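Local coordinates for methylmalonyl-CoA carboxyltransferase 12S subunit (Propionibacterium freudenreichii, PDB 1ON3), which transfers the carboxyl group of methylmalonyl-CoA to the biotin of the 1.3S subunit, as the hexameric core of transcarboxylase, at residues S336-G340 and C341-N345; A224-H227 and M228-G232; E48-N51 and N52-P56; F236-D240 and D241-E245. One frame throughout, in Å; residues are numbered along the deposited sequence.

Contact 1 (S336-G340 and C341-N345); sequences SVMSG and CLDIN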
loop_
_atom_site.group_PDB
_atom_site.type_symbol
_atom_site.label_atom_id
_atom_site.label_comp_id
_atom_site.label_asym_id
_atom_site.label_seq_id
_atom_site.Cartn_x
_atom_site.Cartn_y
_atom_site.Cartn_z
ATOM N N SER E 336 18.069 16.547 42.445
ATOM C CA SER E 336 18.436 16.101 43.777
ATOM C C SER E 336 19.316 14.851 43.812
ATOM O O SER E 336 19.721 14.417 44.890
ATOM C CB SER E 336 17.170 15.871 44.602
ATOM O OG SER E 336 16.224 15.117 43.861
ATOM N N VAL E 337 19.609 14.268 42.648
ATOM C CA VAL E 337 20.461 13.076 42.586
ATOM C C VAL E 337 21.544 13.273 41.524
ATOM O O VAL E 337 21.243 13.420 40.340
ATOM C CB VAL E 337 19.651 11.796 42.236
ATOM C CG1 VAL E 337 20.581 10.609 42.120
ATOM C CG2 VAL E 337 18.599 11.532 43.299
ATOM N N MET E 338 22.802 13.292 41.961
ATOM C CA MET E 338 23.930 13.484 41.064
ATOM C C MET E 338 23.776 14.740 40.210
ATOM O O MET E 338 24.161 14.745 39.037
ATOM C CB MET E 338 24.085 12.267 40.154
ATOM C CG MET E 338 24.536 10.999 40.867
ATOM S SD MET E 338 24.741 9.638 39.700
ATOM C CE MET E 338 23.085 9.050 39.657
ATOM N N SER E 339 23.224 15.798 40.807
ATOM C CA SER E 339 23.008 17.082 40.133
ATOM C C SER E 339 22.122 16.985 38.893
ATOM O O SER E 339 22.094 17.894 38.054
ATOM C CB SER E 339 24.346 17.719 39.741
ATOM O OG SER E 339 25.149 17.975 40.885
ATOM N N GLY E 340 21.383 15.891 38.776
ATOM C CA GLY E 340 20.528 15.742 37.609
ATOM C C GLY E 340 21.298 15.346 36.357
ATOM O O GLY E 340 20.743 15.349 35.256
ATOM N N CYS E 341 22.581 15.015 36.512
ATOM C CA CYS E 341 23.387 14.591 35.371
ATOM C C CYS E 341 22.816 13.332 34.730
ATOM O O CYS E 341 22.257 12.478 35.425
ATOM C CB CYS E 341 24.816 14.258 35.801
ATOM S SG CYS E 341 25.860 15.677 36.201
ATOM N N LEU E 342 22.937 13.228 33.410
ATOM C CA LEU E 342 22.511 12.014 32.712
ATOM C C LEU E 342 23.764 11.141 32.737
ATOM O O LEU E 342 24.880 11.672 32.755
ATOM C CB LEU E 342 22.112 12.315 31.255
ATOM C CG LEU E 342 20.720 12.936 31.074
ATOM C CD1 LEU E 342 20.525 13.374 29.617
ATOM C CD2 LEU E 342 19.665 11.921 31.473
ATOM N N ASP E 343 23.592 9.821 32.792
ATOM C CA ASP E 343 24.728 8.906 32.791
ATOM C C ASP E 343 24.353 7.675 31.959
ATOM O O ASP E 343 23.288 7.644 31.344
ATOM C CB ASP E 343 25.134 8.516 34.233
ATOM C CG ASP E 343 24.093 7.658 34.962
ATOM O OD1 ASP E 343 22.900 7.666 34.596
ATOM O OD2 ASP E 343 24.481 6.979 35.941
ATOM N N ILE E 344 25.234 6.687 31.910
ATOM C CA ILE E 344 24.954 5.477 31.139
ATOM C C ILE E 344 23.623 4.823 31.522
ATOM O O ILE E 344 22.786 4.541 30.658
ATOM C CB ILE E 344 26.092 4.433 31.331
ATOM C CG1 ILE E 344 27.372 4.947 30.678
ATOM C CG2 ILE E 344 25.688 3.086 30.739
ATOM C CD1 ILE E 344 28.645 4.129 31.030
ATOM N N ASN E 345 23.427 4.573 32.812
ATOM C CA ASN E 345 22.202 3.918 33.259
ATOM C C ASN E 345 20.927 4.719 33.000
ATOM O O ASN E 345 19.918 4.143 32.592
ATOM C CB ASN E 345 22.304 3.538 34.738
ATOM C CG ASN E 345 23.350 2.451 34.987
ATOM O OD1 ASN E 345 23.944 1.921 34.045
ATOM N ND2 ASN E 345 23.574 2.118 36.250
#
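Cys341 folds back over the carbonyl of Met338, and both its backbone and its side chain meet that one oxygen. The amide Cys341 N donates to Met338 O at 3.0 Å, nearly straight at 164°, though it comes in from above the carbonyl plane. With chi1 at -74°, the thiol swings to the side of its own backbone N, which brings Cys341 SG to 3.4 Å from Met338 O. The sulfur also approaches the side chain of Ser339, with Cys341 SG 4.4 Å from Ser339 CB. One bond earlier, Gly340 N donates to Val337 O, so two beta turns overlap, and Met338, Ser339 and Gly340 all carry left-handed backbone angles. The paired turns lie within the loop leading from strand 326-333 into helix 344-359, the connection of a beta-alpha-beta crossover in the carboxyltransferase fold. Met338 runs out straight as far as SD and then bends at chi3, which carries its methyl CE to 4.5 Å from Asp343 OD2, a loose approach. The carboxylate of Asp343 is busy elsewhere: its OD1 caps the new helix by accepting from Ala346 N, and also takes a bond from Asn315.

Contact 2 (A224-H227 and M228-G232); sequences AEAH and MAISG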
loop_
_atom_site.group_PDB
_atom_site.type_symbol
_atom_site.label_atom_id
_atom_site.label_comp_id
_atom_site.label_asym_id
_atom_site.label_seq_id
_atom_site.Cartn_x
_atom_site.Cartn_y
_atom_site.Cartn_z
ATOM N N ALA E 224 14.632 -9.141 43.643
ATOM C CA ALA E 224 14.002 -7.972 43.023
ATOM C C ALA E 224 14.787 -6.671 43.214
ATOM O O ALA E 224 14.943 -5.879 42.278
ATOM C CB ALA E 224 12.586 -7.806 43.559
ATOM N N GLU E 225 15.286 -6.441 44.423
ATOM C CA GLU E 225 16.028 -5.212 44.668
ATOM C C GLU E 225 17.346 -5.148 43.905
ATOM O O GLU E 225 17.749 -4.081 43.442
ATOM C CB GLU E 225 16.236 -5.023 46.175
ATOM C CG GLU E 225 14.964 -4.509 46.841
ATOM C CD GLU E 225 15.052 -4.448 48.346
ATOM O OE1 GLU E 225 16.035 -3.883 48.865
ATOM O OE2 GLU E 225 14.129 -4.962 49.008
ATOM N N ALA E 226 18.022 -6.281 43.765
ATOM C CA ALA E 226 19.269 -6.295 43.016
ATOM C C ALA E 226 18.957 -5.963 41.549
ATOM O O ALA E 226 19.615 -5.119 40.948
ATOM C CB ALA E 226 19.947 -7.669 43.126
ATOM N N HIS E 227 17.943 -6.603 40.968
ATOM C CA HIS E 227 17.622 -6.318 39.568
ATOM C C HIS E 227 17.189 -4.869 39.347
ATOM O O HIS E 227 17.495 -4.266 38.313
ATOM C CB HIS E 227 16.531 -7.263 39.044
ATOM C CG HIS E 227 17.029 -8.648 38.757
ATOM N ND1 HIS E 227 17.980 -8.908 37.795
ATOM C CD2 HIS E 227 16.762 -9.832 39.353
ATOM C CE1 HIS E 227 18.280 -10.193 37.813
ATOM N NE2 HIS E 227 17.556 -10.777 38.749
ATOM N N MET E 228 16.497 -4.302 40.321
ATOM C CA MET E 228 16.016 -2.938 40.182
ATOM C C MET E 228 17.107 -1.880 40.293
ATOM O O MET E 228 17.277 -1.065 39.390
ATOM C CB MET E 228 14.917 -2.650 41.216
ATOM C CG MET E 228 14.473 -1.171 41.292
ATOM S SD MET E 228 13.754 -0.490 39.766
ATOM C CE MET E 228 12.071 -1.202 39.887
ATOM N N ALA E 229 17.857 -1.899 41.385
ATOM C CA ALA E 229 18.881 -0.881 41.607
ATOM C C ALA E 229 20.220 -1.091 40.919
ATOM O O ALA E 229 20.882 -0.123 40.537
ATOM C CB ALA E 229 19.105 -0.709 43.113
ATOM N N ILE E 230 20.614 -2.345 40.746
ATOM C CA ILE E 230 21.916 -2.634 40.149
ATOM C C ILE E 230 21.942 -3.001 38.670
ATOM O O ILE E 230 22.543 -2.284 37.873
ATOM C CB ILE E 230 22.607 -3.771 40.929
ATOM C CG1 ILE E 230 22.667 -3.411 42.419
ATOM C CG2 ILE E 230 23.999 -4.017 40.371
ATOM C CD1 ILE E 230 23.075 -4.582 43.319
ATOM N N SER E 231 21.297 -4.120 38.321
ATOM C CA SER E 231 21.283 -4.648 36.951
ATOM C C SER E 231 20.454 -3.866 35.932
ATOM O O SER E 231 20.738 -3.921 34.740
ATOM C CB SER E 231 20.797 -6.100 36.963
ATOM O OG SER E 231 19.454 -6.174 37.405
ATOM N N GLY E 232 19.416 -3.168 36.398
ATOM C CA GLY E 232 18.579 -2.395 35.496
ATOM C C GLY E 232 17.635 -3.243 34.645
ATOM O O GLY E 232 17.119 -2.778 33.619
#
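Ala226 O takes two backbone donors, Ile230 N at 3.0 Å and Ser231 N at 3.3 Å, which arrive from opposite faces of its carbonyl plane. The second bond marks the wider, pi-type turn with which helix 224-231 ends. Before it the ladder is regular: Met228 N reaches Ala224 O, and Ala229 N reaches Glu225 O at a straight 171°. His227 O, next in line, receives a weak bond from Gly232 N, whose positive phi takes the chain out of the helix. Ser231 is modelled in two conformers; in the one described here OG donates to His227 O at 2.9 Å and accepts from His227 ND1 at 3.1 Å, bonds that are therefore tentative. ND1 also bonds Asn233 OD1, while NE2 gives its hydrogen bond to Met200 O. A phenylalanine in place of His227 would probably leave Met200 O and Asn233 OD1 without these ring nitrogens as partners. Arg386 of a neighbouring subunit binds Ser231 O, and Glu380 of that subunit packs on His227 and Ser231, placing this helix end at an interface. With acceptors at both nitrogens, Met200 O and Asn233 OD1, the imidazole may well favour its doubly protonated form.

Contact 3 (E48-N51 and N52-P56); sequences ERLN and NLLDP
Asn52 lies back along the last turns of helix 46-53 and covers the carbonyl of Glu48. Its chi1 of -74° sets CG beside its own backbone N, and CG comes to 3.1 Å from Glu48 O, the same oxygen to which Asn52 N donates at 2.8 Å. The amide group therefore sits close over the carbonyl, with Glu245 of helix 241-253 also against the side chain. Replacing Asn52 with alanine would probably leave Glu48 O without the side-chain group that covers it.

Leu50 works on the opposite, apolar side. Its O accepts from Leu54 N at 2.9 Å in a straight bond of 167°, and Leu54, although its backbone has just left helical angles, still leans its CG over that carbonyl, 3.3 Å from Leu50 O. The two side chains then run alongside each other, CD2 of Leu50 4.3 Å from CD1 of Leu54, and both face the sheet: Leu50 meets Val86 and Ala99, Leu54 meets Ile92 and Val97, and Phe59 touches both.

Asn51 contributes mainly through its backbone. Asn51 O and Leu54 O turn toward each other, and water 1 sits between them, 2.8 Å from Asn51 O and 2.6 Å from Leu54 O. It lies within hydrogen-bonding distance of both oxygens but cannot be assumed to serve both. The helix ends at Leu53, and Leu54 keeps the last helical bond. Lys249 NZ donates to Asn52 O, and the positive charge of this lysine would probably suit the partly negative end of the helix.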
loop_
_atom_site.group_PDB
_atom_site.type_symbol
_atom_site.label_atom_id
_atom_site.label_comp_id
_atom_site.label_asym_id
_atom_site.label_seq_id
_atom_site.Cartn_x
_atom_site.Cartn_y
_atom_site.Cartn_z
ATOM N N GLU E 48 -4.783 -18.966 41.380
ATOM C CA GLU E 48 -5.226 -17.872 42.237
ATOM C C GLU E 48 -4.774 -16.553 41.604
ATOM O O GLU E 48 -5.496 -15.561 41.625
ATOM C CB GLU E 48 -4.623 -18.014 43.639
ATOM C CG GLU E 48 -5.270 -19.114 44.463
ATOM C CD GLU E 48 -4.444 -19.519 45.675
ATOM O OE1 GLU E 48 -4.953 -20.312 46.483
ATOM O OE2 GLU E 48 -3.292 -19.062 45.819
ATOM N N ARG E 49 -3.570 -16.554 41.041
ATOM C CA ARG E 49 -3.024 -15.351 40.408
ATOM C C ARG E 49 -3.900 -14.883 39.249
ATOM O O ARG E 49 -4.220 -13.699 39.144
ATOM C CB ARG E 49 -1.590 -15.619 39.925
ATOM C CG ARG E 49 -0.581 -15.646 41.081
ATOM C CD ARG E 49 0.770 -16.276 40.695
ATOM N NE ARG E 49 1.714 -16.225 41.814
ATOM C CZ ARG E 49 2.864 -16.894 41.873
ATOM N NH1 ARG E 49 3.243 -17.680 40.872
ATOM N NH2 ARG E 49 3.631 -16.793 42.949
ATOM N N LEU E 50 -4.300 -15.811 38.387
ATOM C CA LEU E 50 -5.152 -15.440 37.270
ATOM C C LEU E 50 -6.517 -15.005 37.790
ATOM O O LEU E 50 -7.100 -14.043 37.297
ATOM C CB LEU E 50 -5.309 -16.614 36.304
ATOM C CG LEU E 50 -4.080 -16.887 35.443
ATOM C CD1 LEU E 50 -4.270 -18.191 34.660
ATOM C CD2 LEU E 50 -3.868 -15.706 34.497
ATOM N N ASN E 51 -7.016 -15.702 38.806
ATOM C CA ASN E 51 -8.317 -15.364 39.361
ATOM C C ASN E 51 -8.308 -13.982 40.003
ATOM O O ASN E 51 -9.304 -13.270 39.958
ATOM C CB ASN E 51 -8.756 -16.404 40.391
ATOM C CG ASN E 51 -10.202 -16.226 40.800
ATOM O OD1 ASN E 51 -11.108 -16.301 39.963
ATOM N ND2 ASN E 51 -10.431 -15.981 42.084
ATOM N N ASN E 52 -7.175 -13.612 40.597
ATOM C CA ASN E 52 -7.022 -12.311 41.240
ATOM C C ASN E 52 -6.814 -11.183 40.232
ATOM O O ASN E 52 -7.292 -10.063 40.426
ATOM C CB ASN E 52 -5.840 -12.346 42.214
ATOM C CG ASN E 52 -6.154 -13.122 43.478
ATOM O OD1 ASN E 52 -5.258 -13.519 44.225
ATOM N ND2 ASN E 52 -7.433 -13.337 43.725
ATOM N N LEU E 53 -6.105 -11.482 39.152
ATOM C CA LEU E 53 -5.822 -10.482 38.129
ATOM C C LEU E 53 -7.002 -10.186 37.205
ATOM O O LEU E 53 -7.285 -9.027 36.900
ATOM C CB LEU E 53 -4.638 -10.937 37.275
ATOM C CG LEU E 53 -4.292 -10.021 36.083
ATOM C CD1 LEU E 53 -3.529 -8.782 36.575
ATOM C CD2 LEU E 53 -3.438 -10.783 35.080
ATOM N N LEU E 54 -7.679 -11.240 36.757
ATOM C CA LEU E 54 -8.790 -11.103 35.820
ATOM C C LEU E 54 -10.147 -10.803 36.463
ATOM O O LEU E 54 -10.368 -11.098 37.641
ATOM C CB LEU E 54 -8.894 -12.379 34.978
ATOM C CG LEU E 54 -7.600 -12.846 34.292
ATOM C CD1 LEU E 54 -7.794 -14.227 33.678
ATOM C CD2 LEU E 54 -7.196 -11.830 33.217
ATOM N N ASP E 55 -11.043 -10.198 35.683
ATOM C CA ASP E 55 -12.383 -9.890 36.175
ATOM C C ASP E 55 -13.039 -11.203 36.608
ATOM O O ASP E 55 -12.798 -12.259 36.010
ATOM C CB ASP E 55 -13.244 -9.254 35.073
ATOM C CG ASP E 55 -12.743 -7.892 34.648
ATOM O OD1 ASP E 55 -12.175 -7.181 35.493
ATOM O OD2 ASP E 55 -12.934 -7.528 33.468
ATOM N N PRO E 56 -13.872 -11.157 37.656
ATOM C CA PRO E 56 -14.547 -12.367 38.136
ATOM C C PRO E 56 -15.206 -13.180 37.022
ATOM O O PRO E 56 -15.930 -12.639 36.187
ATOM C CB PRO E 56 -15.577 -11.814 39.116
ATOM C CG PRO E 56 -14.860 -10.649 39.718
ATOM C CD PRO E 56 -14.210 -9.996 38.500
HETATM O O HOH W 1 -10.158 -10.609 40.206
#

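Contact 4 (F236-D240 and D241-E245); sequences FVAED and DDAAE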
loop_
_atom_site.group_PDB
_atom_site.type_symbol
_atom_site.label_atom_id
_atom_site.label_comp_id
_atom_site.label_asym_id
_atom_site.label_seq_id
_atom_site.Cartn_x
_atom_site.Cartn_y
_atom_site.Cartn_z
ATOM N N PHE E 236 9.286 -2.741 38.062
ATOM C CA PHE E 236 8.543 -2.542 39.291
ATOM C C PHE E 236 8.891 -3.600 40.315
ATOM O O PHE E 236 9.047 -4.778 39.966
ATOM C CB PHE E 236 7.018 -2.615 39.044
ATOM C CG PHE E 236 6.521 -1.642 38.009
ATOM C CD1 PHE E 236 6.459 -2.003 36.674
ATOM C CD2 PHE E 236 6.169 -0.345 38.369
ATOM C CE1 PHE E 236 6.055 -1.081 35.696
ATOM C CE2 PHE E 236 5.769 0.578 37.409
ATOM C CZ PHE E 236 5.713 0.209 36.072
ATOM N N VAL E 237 9.027 -3.177 41.569
ATOM C CA VAL E 237 9.268 -4.119 42.650
ATOM C C VAL E 237 7.954 -4.175 43.395
ATOM O O VAL E 237 7.376 -3.138 43.701
ATOM C CB VAL E 237 10.375 -3.666 43.625
ATOM C CG1 VAL E 237 10.406 -4.584 44.842
ATOM C CG2 VAL E 237 11.716 -3.722 42.940
ATOM N N ALA E 238 7.476 -5.391 43.660
ATOM C CA ALA E 238 6.224 -5.601 44.367
ATOM C C ALA E 238 6.487 -6.406 45.641
ATOM O O ALA E 238 7.279 -7.347 45.636
ATOM C CB ALA E 238 5.252 -6.353 43.472
ATOM N N GLU E 239 5.822 -6.041 46.730
ATOM C CA GLU E 239 6.011 -6.756 47.992
ATOM C C GLU E 239 5.626 -8.224 47.890
ATOM O O GLU E 239 6.361 -9.103 48.348
ATOM C CB GLU E 239 5.193 -6.106 49.107
ATOM C CG GLU E 239 5.929 -5.023 49.865
ATOM C CD GLU E 239 7.153 -5.548 50.584
ATOM O OE1 GLU E 239 7.022 -6.514 51.366
ATOM O OE2 GLU E 239 8.247 -4.991 50.365
ATOM N N ASP E 240 4.462 -8.491 47.306
ATOM C CA ASP E 240 3.997 -9.861 47.161
ATOM C C ASP E 240 3.092 -9.960 45.944
ATOM O O ASP E 240 2.993 -9.016 45.168
ATOM C CB ASP E 240 3.234 -10.308 48.411
ATOM C CG ASP E 240 2.171 -9.309 48.839
ATOM O OD1 ASP E 240 1.626 -8.580 47.983
ATOM O OD2 ASP E 240 1.871 -9.259 50.040
ATOM N N ASP E 241 2.414 -11.090 45.795
ATOM C CA ASP E 241 1.544 -11.278 44.649
ATOM C C ASP E 241 0.351 -10.339 44.576
ATOM O O ASP E 241 -0.031 -9.939 43.483
ATOM C CB ASP E 241 1.069 -12.728 44.580
ATOM C CG ASP E 241 2.186 -13.679 44.226
ATOM O OD1 ASP E 241 1.982 -14.911 44.309
ATOM O OD2 ASP E 241 3.273 -13.183 43.864
ATOM N N ASP E 242 -0.259 -9.997 45.713
ATOM C CA ASP E 242 -1.407 -9.077 45.673
ATOM C C ASP E 242 -0.936 -7.723 45.140
ATOM O O ASP E 242 -1.632 -7.073 44.364
ATOM C CB ASP E 242 -2.009 -8.868 47.058
ATOM C CG ASP E 242 -2.832 -10.049 47.534
ATOM O OD1 ASP E 242 -2.737 -10.368 48.738
ATOM O OD2 ASP E 242 -3.586 -10.644 46.728
ATOM N N ALA E 243 0.251 -7.309 45.567
ATOM C CA ALA E 243 0.816 -6.036 45.134
ATOM C C ALA E 243 1.191 -6.060 43.655
ATOM O O ALA E 243 1.061 -5.049 42.958
ATOM C CB ALA E 243 2.044 -5.703 45.974
ATOM N N ALA E 244 1.674 -7.208 43.183
ATOM C CA ALA E 244 2.085 -7.344 41.793
ATOM C C ALA E 244 0.863 -7.261 40.892
ATOM O O ALA E 244 0.921 -6.678 39.806
ATOM C CB ALA E 244 2.817 -8.680 41.578
ATOM N N GLU E 245 -0.238 -7.847 41.355
ATOM C CA GLU E 245 -1.490 -7.840 40.613
ATOM C C GLU E 245 -2.051 -6.420 40.546
ATOM O O GLU E 245 -2.559 -6.000 39.503
ATOM C CB GLU E 245 -2.474 -8.822 41.260
ATOM C CG GLU E 245 -2.073 -10.282 40.971
ATOM C CD GLU E 245 -2.361 -11.267 42.102
ATOM O OE1 GLU E 245 -1.859 -12.414 42.007
ATOM O OE2 GLU E 245 -3.079 -10.917 43.062
HETATM O O HOH W 2 -0.970 -9.285 50.407
#
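Asp240 meets the amide of Ala243 because chi1 of 50° tucks CG between its own backbone N and carbonyl carbon, and chi2 of 29° then turns OD1 in over the first turn of helix 241-253. Ala243 N donates to Asp240 OD1 at 3.1 Å with an angle of 160°, approaching nearly along the C-O axis. The main-chain carbonyl starts the helical ladder itself: Ala244 N donates to Asp240 O at 3.0 Å. The other carboxylate oxygen, OD2, is 2.9 Å from water 2, which also donates to Asp242 OD1, so one water sits between two acidic side chains and probably eases the repulsion between them. Asp241, turned away, spends its OD1 on Arg49 and on the backbone N of Gln44.

Behind the cap the packing is apolar and close. Ala238, the last residue of the strand, points its CB at the helix, 3.9 Å from Ala244 CB and 4.1 Å from Ala243 CB; Ile247 of the same helix also touches it. Ala244 continues inward to Ile193 and Ile173 on neighbouring strands. Glu239 turns its end away from the helix to a salt bridge with Lys196. Strand 236-238, hydrogen-bonded to 191-195 in parallel, thus runs through a two-residue link into a helix lying against the sheet: a beta-alpha junction with a classical aspartate N-cap.

Overall arrangement
Along the chain the order is contact 3, contact 2, contact 4, contact 1. Each closes its own short turn, strictly in series, and none encloses or crosses another. Contact 3 ends helix 46-53, and almost two hundred residues later contact 4 returns beside it, where Arg49 NE makes a 2.8 Å salt bridge to Asp241 OD1; the early helix is thereby tied to helix 241-253. Contact 2 leads straight into contact 4, with Met228 resting on Phe236 and Val237 of the strand. Contact 1 belongs to the second sheet's loop-to-helix connection. Its centre is about 17 Å from that of contact 2, without touching, yet Tyr312 packs on both Met228 and Asn345.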